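D-hydantoinase (Ralstonia pickettii, PDB 1NFG) probably catalyses the stereospecific, zinc-dependent hydrolysis of the cyclic amide bond of D-hydantoin derivatives, as a metallo-dependent hydrolase of the TIM-barrel type. Local coordinates at residues C92-G97 with I124-T129; K166-A171 with V229-Y234; L344-Q349 with E416-K421. All blocks are in the same frame, centred on the assembly; numbering follows the deposited sequence.

Contact 1: residues C92-G97 with I124-T129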
loop_
_atom_site.group_PDB
_atom_site.type_symbol
_atom_site.label_atom_id
_atom_site.label_comp_id
_atom_site.label_asym_id
_atom_site.label_seq_id
_atom_site.Cartn_x
_atom_site.Cartn_y
_atom_site.Cartn_z
ATOM N N CYS A 92 18.794 -31.261 -1.855
ATOM C CA CYS A 92 18.708 -32.707 -1.725
ATOM C C CYS A 92 17.222 -33.038 -1.810
ATOM O O CYS A 92 16.436 -32.638 -0.946
ATOM C CB CYS A 92 19.279 -33.143 -0.372
ATOM S SG CYS A 92 19.071 -34.897 0.019
ATOM N N GLN A 93 16.842 -33.771 -2.850
ATOM C CA GLN A 93 15.438 -34.106 -3.066
ATOM C C GLN A 93 14.964 -35.476 -2.590
ATOM O O GLN A 93 15.497 -36.509 -2.995
ATOM C CB GLN A 93 15.104 -33.955 -4.552
ATOM C CG GLN A 93 13.616 -33.994 -4.833
ATOM C CD GLN A 93 13.296 -33.713 -6.282
ATOM O OE1 GLN A 93 13.615 -34.509 -7.164
ATOM N NE2 GLN A 93 12.671 -32.570 -6.539
ATOM N N GLN A 94 13.943 -35.477 -1.738
ATOM C CA GLN A 94 13.367 -36.720 -1.231
ATOM C C GLN A 94 12.616 -37.419 -2.359
ATOM O O GLN A 94 12.143 -36.776 -3.294
ATOM C CB GLN A 94 12.392 -36.429 -0.084
ATOM C CG GLN A 94 11.412 -37.552 0.222
ATOM C CD GLN A 94 10.302 -37.114 1.164
ATOM O OE1 GLN A 94 9.711 -36.050 0.982
ATOM N NE2 GLN A 94 10.003 -37.934 2.166
ATOM N N ASP A 95 12.528 -38.741 -2.274
ATOM C CA ASP A 95 11.807 -39.527 -3.269
ATOM C C ASP A 95 10.514 -39.957 -2.604
ATOM O O ASP A 95 10.521 -40.372 -1.447
ATOM C CB ASP A 95 12.623 -40.749 -3.674
ATOM C CG ASP A 95 13.852 -40.383 -4.472
ATOM O OD1 ASP A 95 13.693 -39.870 -5.599
ATOM O OD2 ASP A 95 14.978 -40.601 -3.970
ATOM N N ARG A 96 9.402 -39.844 -3.318
ATOM C CA ARG A 96 8.116 -40.223 -2.743
ATOM C C ARG A 96 8.153 -41.646 -2.184
ATOM O O ARG A 96 8.599 -42.580 -2.848
ATOM C CB ARG A 96 7.013 -40.099 -3.792
ATOM C CG ARG A 96 5.622 -40.442 -3.284
ATOM C CD ARG A 96 4.660 -40.517 -4.454
ATOM N NE ARG A 96 5.325 -41.110 -5.617
ATOM C CZ ARG A 96 4.738 -41.379 -6.783
ATOM N NH1 ARG A 96 3.446 -41.116 -6.964
ATOM N NH2 ARG A 96 5.450 -41.903 -7.776
ATOM N N GLY A 97 7.697 -41.801 -0.951
ATOM C CA GLY A 97 7.689 -43.118 -0.347
ATOM C C GLY A 97 8.964 -43.476 0.392
ATOM O O GLY A 97 9.022 -44.503 1.069
ATOM N N ILE A 124 14.575 -31.118 0.568
ATOM C CA ILE A 124 13.250 -30.933 -0.011
ATOM C C ILE A 124 12.306 -31.988 0.543
ATOM O O ILE A 124 12.586 -33.182 0.464
ATOM C CB ILE A 124 13.239 -31.101 -1.534
ATOM C CG1 ILE A 124 13.999 -29.963 -2.205
ATOM C CG2 ILE A 124 11.805 -31.129 -2.027
ATOM C CD1 ILE A 124 13.904 -29.980 -3.710
ATOM N N VAL A 125 11.187 -31.542 1.099
ATOM C CA VAL A 125 10.191 -32.449 1.645
ATOM C C VAL A 125 8.969 -32.454 0.724
ATOM O O VAL A 125 8.178 -31.514 0.737
ATOM C CB VAL A 125 9.757 -32.002 3.041
ATOM C CG1 VAL A 125 8.726 -32.963 3.602
ATOM C CG2 VAL A 125 10.961 -31.921 3.946
ATOM N N LEU A 126 8.825 -33.498 -0.085
ATOM C CA LEU A 126 7.684 -33.593 -0.986
ATOM C C LEU A 126 6.743 -34.768 -0.670
ATOM O O LEU A 126 5.819 -35.055 -1.434
ATOM C CB LEU A 126 8.164 -33.658 -2.439
ATOM C CG LEU A 126 9.327 -34.580 -2.802
ATOM C CD1 LEU A 126 8.950 -36.041 -2.582
ATOM C CD2 LEU A 126 9.702 -34.335 -4.254
ATOM N N ASP A 127 6.972 -35.435 0.456
ATOM C CA ASP A 127 6.137 -36.556 0.877
ATOM C C ASP A 127 6.107 -36.509 2.400
ATOM O O ASP A 127 6.710 -37.341 3.081
ATOM C CB ASP A 127 6.727 -37.881 0.379
ATOM C CG ASP A 127 5.853 -39.078 0.724
ATOM O OD1 ASP A 127 4.623 -38.902 0.851
ATOM O OD2 ASP A 127 6.391 -40.199 0.856
ATOM N N PRO A 128 5.378 -35.522 2.949
ATOM C CA PRO A 128 5.173 -35.210 4.368
ATOM C C PRO A 128 4.592 -36.292 5.261
ATOM O O PRO A 128 3.595 -36.062 5.947
ATOM C CB PRO A 128 4.279 -33.982 4.314
ATOM C CG PRO A 128 3.435 -34.271 3.146
ATOM C CD PRO A 128 4.438 -34.744 2.122
ATOM N N THR A 129 5.221 -37.460 5.272
ATOM C CA THR A 129 4.755 -38.557 6.110
ATOM C C THR A 129 4.995 -38.198 7.564
ATOM O O THR A 129 5.885 -37.409 7.870
ATOM C CB THR A 129 5.516 -39.848 5.802
ATOM O OG1 THR A 129 5.176 -40.290 4.483
ATOM C CG2 THR A 129 5.167 -40.931 6.811
#
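Q94 and the backbone of L126 and D127 illustrate how a side-chain amide can prolong strand pairing after the strands themselves have ended, here near the zinc-bearing end of the barrel. The last regular step is the parallel bridge of Q93 with I124, where I124 N gives a nearly straight bond to C92 O (2.8 Å, 173°); Q94 N then reaches I124 O only weakly. From there the side chain of Q94 takes over. Its CB lies 3.3 Å from I124 O, and CG, anti to the backbone N (chi1 161°), carries the extended chain past CD1 of L126. CD comes close to CB of D127, the two side chains crossing at about a right angle. At the tip OE1 accepts from L126 N at 2.9 Å, almost in line with the side-chain C=O, and more weakly from D127 N, while NE2 bonds H98 O and makes a weak bond to D127 O. D127 answers in the other direction: its OD2 takes G97 N at 2.7 Å, met from above the carboxylate plane. CD1 of I124 and CD2 of L126 pack against the Q93 chain. Amide and carboxylate thus each bind backbone N-H groups of the opposite loop, which would hold the two loops in register.

Contact 2: residues K166-A171 with V229-Y234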
loop_
_atom_site.group_PDB
_atom_site.type_symbol
_atom_site.label_atom_id
_atom_site.label_comp_id
_atom_site.label_asym_id
_atom_site.label_seq_id
_atom_site.Cartn_x
_atom_site.Cartn_y
_atom_site.Cartn_z
ATOM N N LYS A 166 3.173 -27.545 9.227
ATOM C CA LYS A 166 3.867 -28.555 10.019
ATOM C C LYS A 166 5.367 -28.373 9.871
ATOM O O LYS A 166 6.119 -28.524 10.839
ATOM C CB LYS A 166 3.454 -29.969 9.587
ATOM C CG LYS A 166 2.161 -30.426 10.242
ATOM C CD LYS A 166 1.812 -31.882 9.955
ATOM C CE LYS A 166 1.240 -32.080 8.563
ATOM N NZ LYS A 166 0.571 -33.408 8.450
ATOM N N THR A 167 5.794 -28.042 8.652
ATOM C CA THR A 167 7.205 -27.811 8.369
ATOM C C THR A 167 7.663 -26.548 9.097
ATOM O O THR A 167 8.716 -26.546 9.732
ATOM C CB THR A 167 7.449 -27.637 6.864
ATOM O OG1 THR A 167 6.991 -28.801 6.171
ATOM C CG2 THR A 167 8.927 -27.449 6.579
ATOM N N LEU A 168 6.873 -25.477 9.011
ATOM C CA LEU A 168 7.224 -24.230 9.687
ATOM C C LEU A 168 7.364 -24.504 11.177
ATOM O O LEU A 168 8.266 -23.986 11.840
ATOM C CB LEU A 168 6.148 -23.150 9.484
ATOM C CG LEU A 168 6.247 -22.039 8.425
ATOM C CD1 LEU A 168 7.683 -21.863 7.964
ATOM C CD2 LEU A 168 5.359 -22.359 7.252
ATOM N N ASP A 169 6.472 -25.336 11.698
ATOM C CA ASP A 169 6.488 -25.662 13.114
ATOM C C ASP A 169 7.732 -26.456 13.532
ATOM O O ASP A 169 8.329 -26.178 14.575
ATOM C CB ASP A 169 5.211 -26.419 13.479
ATOM C CG ASP A 169 5.072 -26.634 14.964
ATOM O OD1 ASP A 169 5.673 -27.601 15.481
ATOM O OD2 ASP A 169 4.377 -25.828 15.619
ATOM N N LYS A 170 8.123 -27.437 12.720
ATOM C CA LYS A 170 9.305 -28.242 13.010
ATOM C C LYS A 170 10.577 -27.395 12.925
ATOM O O LYS A 170 11.507 -27.569 13.721
ATOM C CB LYS A 170 9.411 -29.413 12.028
ATOM C CG LYS A 170 8.544 -30.611 12.380
ATOM C CD LYS A 170 8.893 -31.149 13.761
ATOM C CE LYS A 170 8.137 -32.428 14.074
ATOM N NZ LYS A 170 8.299 -32.842 15.497
ATOM N N ALA A 171 10.612 -26.482 11.957
ATOM C CA ALA A 171 11.760 -25.602 11.769
ATOM C C ALA A 171 11.969 -24.719 13.001
ATOM O O ALA A 171 13.103 -24.501 13.431
ATOM C CB ALA A 171 11.558 -24.747 10.548
ATOM N N VAL A 229 2.563 -19.243 12.365
ATOM C CA VAL A 229 3.421 -20.125 13.140
ATOM C C VAL A 229 4.436 -19.281 13.892
ATOM O O VAL A 229 5.006 -19.719 14.889
ATOM C CB VAL A 229 4.175 -21.119 12.235
ATOM C CG1 VAL A 229 5.167 -21.920 13.053
ATOM C CG2 VAL A 229 3.181 -22.049 11.554
ATOM N N ASN A 230 4.637 -18.056 13.413
ATOM C CA ASN A 230 5.599 -17.134 14.005
ATOM C C ASN A 230 6.991 -17.721 13.793
ATOM O O ASN A 230 7.750 -17.953 14.733
ATOM C CB ASN A 230 5.337 -16.954 15.496
ATOM C CG ASN A 230 6.270 -15.940 16.120
ATOM O OD1 ASN A 230 6.436 -15.907 17.338
ATOM N ND2 ASN A 230 6.886 -15.098 15.284
ATOM N N ALA A 231 7.314 -17.948 12.530
ATOM C CA ALA A 231 8.579 -18.539 12.159
ATOM C C ALA A 231 9.236 -17.801 11.010
ATOM O O ALA A 231 8.575 -17.115 10.233
ATOM C CB ALA A 231 8.351 -19.987 11.756
ATOM N N PRO A 232 10.561 -17.925 10.895
ATOM C CA PRO A 232 11.268 -17.259 9.804
ATOM C C PRO A 232 11.021 -18.082 8.549
ATOM O O PRO A 232 10.874 -19.300 8.629
ATOM C CB PRO A 232 12.722 -17.322 10.253
ATOM C CG PRO A 232 12.767 -18.623 11.019
ATOM C CD PRO A 232 11.509 -18.546 11.840
ATOM N N ILE A 233 10.968 -17.424 7.397
ATOM C CA ILE A 233 10.743 -18.124 6.142
ATOM C C ILE A 233 11.590 -17.467 5.065
ATOM O O ILE A 233 11.900 -16.276 5.152
ATOM C CB ILE A 233 9.248 -18.088 5.746
ATOM C CG1 ILE A 233 9.009 -18.972 4.529
ATOM C CG2 ILE A 233 8.818 -16.665 5.442
ATOM C CD1 ILE A 233 7.554 -19.202 4.235
ATOM N N TYR A 234 11.962 -18.245 4.055
ATOM C CA TYR A 234 12.803 -17.759 2.978
ATOM C C TYR A 234 12.132 -18.014 1.633
ATOM O O TYR A 234 11.919 -19.163 1.250
ATOM C CB TYR A 234 14.154 -18.473 3.067
ATOM C CG TYR A 234 15.202 -18.080 2.044
ATOM C CD1 TYR A 234 15.187 -18.614 0.758
ATOM C CD2 TYR A 234 16.258 -17.228 2.392
ATOM C CE1 TYR A 234 16.206 -18.317 -0.160
ATOM C CE2 TYR A 234 17.282 -16.924 1.488
ATOM C CZ TYR A 234 17.250 -17.474 0.217
ATOM O OH TYR A 234 18.264 -17.202 -0.673
#
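Helix 161-174 packs here against the turn that leads from helix 212-229 into strand 233-235, a join between the helical layer of the barrel and the start of one of its parallel strands. The helix 212-229 ends in a Schellman motif whose C-prime residue is N230, with positive phi; N230 N bonds E227 O and A231 N bonds A226 O. The reversal puts V229 and A231, one before and one after N230, against the same helix.

L168 meets both. Its CB touches CG2 of V229 at 3.8 Å, with CG1 of V229 only slightly farther away. CG1, anti to the backbone N of V229 (chi1 174°), lies 3.9 Å from D169 N. Farther along, CD1 of L168 comes 4.3 Å from CB of A231 and also nears P232 O, while the same alanine methyl approaches L168 O. No hydrogen bond crosses; the segments meet by van der Waals packing, mostly of apolar side chains.

At the margin, D169 OD2 bonds the hydroxyl of Y190 of the second subunit, whose side chain also packs on V229; D169 OD1 pairs with K173. Inward, L168 and I233 reach strand 178-180, the neighbour of strand 233-235. Helices packed outside parallel strands, with a helix-ending turn feeding the next strand, are the pattern of a TIM barrel.

Contact 3: residues L344-Q349 with E416-K421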
loop_
_atom_site.group_PDB
_atom_site.type_symbol
_atom_site.label_atom_id
_atom_site.label_comp_id
_atom_site.label_asym_id
_atom_site.label_seq_id
_atom_site.Cartn_x
_atom_site.Cartn_y
_atom_site.Cartn_z
ATOM N N LEU A 344 28.284 -15.013 -11.042
ATOM C CA LEU A 344 29.102 -13.873 -10.635
ATOM C C LEU A 344 29.328 -12.835 -11.726
ATOM O O LEU A 344 29.082 -11.649 -11.509
ATOM C CB LEU A 344 30.462 -14.332 -10.089
ATOM C CG LEU A 344 30.538 -15.111 -8.772
ATOM C CD1 LEU A 344 31.700 -14.590 -7.969
ATOM C CD2 LEU A 344 29.272 -14.964 -7.972
ATOM N N MET A 345 29.796 -13.259 -12.893
ATOM C CA MET A 345 30.037 -12.301 -13.964
ATOM C C MET A 345 28.803 -11.470 -14.263
ATOM O O MET A 345 28.883 -10.246 -14.370
ATOM C CB MET A 345 30.498 -13.007 -15.238
ATOM C CG MET A 345 31.939 -13.499 -15.189
ATOM S SD MET A 345 32.452 -14.231 -16.757
ATOM C CE MET A 345 31.585 -15.811 -16.676
ATOM N N MET A 346 27.661 -12.138 -14.389
ATOM C CA MET A 346 26.401 -11.465 -14.678
ATOM C C MET A 346 25.998 -10.471 -13.586
ATOM O O MET A 346 25.621 -9.339 -13.878
ATOM C CB MET A 346 25.299 -12.503 -14.880
ATOM C CG MET A 346 25.467 -13.325 -16.139
ATOM S SD MET A 346 25.395 -12.297 -17.622
ATOM C CE MET A 346 27.043 -12.051 -17.879
ATOM N N VAL A 347 26.075 -10.886 -12.330
ATOM C CA VAL A 347 25.722 -9.996 -11.237
ATOM C C VAL A 347 26.719 -8.843 -11.187
ATOM O O VAL A 347 26.343 -7.697 -10.922
ATOM C CB VAL A 347 25.726 -10.739 -9.882
ATOM C CG1 VAL A 347 25.596 -9.747 -8.732
ATOM C CG2 VAL A 347 24.584 -11.752 -9.845
ATOM N N TYR A 348 27.989 -9.152 -11.456
ATOM C CA TYR A 348 29.049 -8.147 -11.438
ATOM C C TYR A 348 28.812 -7.029 -12.454
ATOM O O TYR A 348 29.231 -5.889 -12.239
ATOM C CB TYR A 348 30.413 -8.792 -11.712
ATOM C CG TYR A 348 31.570 -7.807 -11.640
ATOM C CD1 TYR A 348 32.061 -7.364 -10.409
ATOM C CD2 TYR A 348 32.122 -7.264 -12.803
ATOM C CE1 TYR A 348 33.067 -6.402 -10.335
ATOM C CE2 TYR A 348 33.123 -6.303 -12.740
ATOM C CZ TYR A 348 33.588 -5.874 -11.504
ATOM O OH TYR A 348 34.545 -4.893 -11.438
ATOM N N GLN A 349 28.154 -7.342 -13.563
ATOM C CA GLN A 349 27.901 -6.311 -14.562
ATOM C C GLN A 349 27.064 -5.197 -13.940
ATOM O O GLN A 349 27.060 -4.067 -14.419
ATOM C CB GLN A 349 27.179 -6.903 -15.778
ATOM C CG GLN A 349 27.954 -8.015 -16.454
ATOM C CD GLN A 349 29.388 -7.617 -16.758
ATOM O OE1 GLN A 349 29.641 -6.760 -17.607
ATOM N NE2 GLN A 349 30.336 -8.235 -16.056
ATOM N N GLU A 416 24.057 -16.664 -23.591
ATOM C CA GLU A 416 24.813 -16.766 -24.826
ATOM C C GLU A 416 24.783 -15.420 -25.539
ATOM O O GLU A 416 23.716 -14.846 -25.760
ATOM C CB GLU A 416 24.202 -17.844 -25.722
ATOM C CG GLU A 416 24.921 -18.060 -27.048
ATOM C CD GLU A 416 26.318 -18.626 -26.877
ATOM O OE1 GLU A 416 26.465 -19.633 -26.152
ATOM O OE2 GLU A 416 27.264 -18.068 -27.480
ATOM N N GLY A 417 25.961 -14.912 -25.881
ATOM C CA GLY A 417 26.039 -13.645 -26.581
ATOM C C GLY A 417 26.279 -12.408 -25.736
ATOM O O GLY A 417 26.647 -11.371 -26.278
ATOM N N HIS A 418 26.081 -12.496 -24.425
ATOM C CA HIS A 418 26.287 -11.327 -23.569
ATOM C C HIS A 418 27.749 -10.916 -23.446
ATOM O O HIS A 418 28.625 -11.746 -23.189
ATOM C CB HIS A 418 25.725 -11.563 -22.159
ATOM C CG HIS A 418 24.228 -11.596 -22.094
ATOM N ND1 HIS A 418 23.505 -10.815 -21.217
ATOM C CD2 HIS A 418 23.319 -12.341 -22.772
ATOM C CE1 HIS A 418 22.217 -11.079 -21.356
ATOM N NE2 HIS A 418 22.076 -12.002 -22.291
ATOM N N LYS A 419 28.006 -9.626 -23.639
ATOM C CA LYS A 419 29.354 -9.093 -23.514
ATOM C C LYS A 419 29.510 -8.673 -22.063
ATOM O O LYS A 419 28.654 -7.979 -21.517
ATOM C CB LYS A 419 29.552 -7.892 -24.445
ATOM C CG LYS A 419 29.481 -8.253 -25.928
ATOM C CD LYS A 419 29.798 -7.063 -26.832
ATOM C CE LYS A 419 28.759 -5.959 -26.691
ATOM N NZ LYS A 419 29.115 -4.769 -27.512
ATOM N N VAL A 420 30.591 -9.107 -21.431
ATOM C CA VAL A 420 30.820 -8.777 -20.034
ATOM C C VAL A 420 32.176 -8.143 -19.799
ATOM O O VAL A 420 33.108 -8.330 -20.582
ATOM C CB VAL A 420 30.716 -10.037 -19.140
ATOM C CG1 VAL A 420 29.360 -10.662 -19.305
ATOM C CG2 VAL A 420 31.798 -11.042 -19.506
ATOM N N LYS A 421 32.272 -7.388 -18.714
ATOM C CA LYS A 421 33.513 -6.737 -18.333
ATOM C C LYS A 421 33.742 -7.151 -16.886
ATOM O O LYS A 421 32.962 -6.796 -15.999
ATOM C CB LYS A 421 33.374 -5.219 -18.444
ATOM C CG LYS A 421 34.647 -4.455 -18.140
ATOM C CD LYS A 421 34.395 -2.959 -18.192
ATOM C CE LYS A 421 35.604 -2.168 -17.730
ATOM N NZ LYS A 421 35.306 -0.710 -17.666
#
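The carboxamide of Q349 illustrates how one side chain can serve a strand's backbone and its own helix at once. Its OE1 accepts K421 N at 2.9 Å, with the N-H pointing well at the oxygen (160°) but arriving from the flank of the side-chain carbonyl. The amide nitrogen NE2 donates twice: to K421 O at 3.0 Å, approached from above that carbonyl's plane, and to M345 O, one turn back in the helix, also at 3.0 Å. The M345 acceptor lies close to the plane of the amide, whereas K421 O is tilted somewhat from it. Both backbone polar atoms of K421 are therefore bound by one side chain, and the three bonds together fix which way round the amide sits.

In Q349, CG stands anti to the carbonyl carbon (chi1 -59°), and a bend at chi2 (-51°) turns the amide toward the strand. Q349 CD then lies 3.6 Å from V420 CB. K421 O also meets the edge of the Y348 ring, with CE2 at 3.3 Å and the oxygen near the ring plane. Beside this polar patch, M345 SD lies 4.3 Å from CG2 of V420, and M346 SD is oblique to the H418 ring, 5.0 Å from its centroid. M346 O has its own partner, the hydroxyl of Y267.

Helix 343-352 packs on helix 358-372 through L344, V347 and Y348, and also on strands 390-400 and 419-429; V420 bonds M399 through the backbone, and the Y348 ring meets W393 and F361.

In the fold
Contacts 1, 2 and 3 follow one another along the chain, each closing before the next opens, and all belong to the amidohydrolase part of the protein. Contacts 1 and 2 share a side of the subunit, their centres about 17 Å apart and their nearest atoms about 5 Å. Contact 3 is on the opposite side of the chain's centre, its own centre about 36 Å from the centre of either. Contact 1 binds the loops after strands 85-93 and 118-124 near the metal centre; contact 2 seats helices on the barrel and adjoins a second subunit; contact 3 ties a helix to strands 390-400 and 419-429. Together they sample the zinc-bearing end, the helical layer and these far strands.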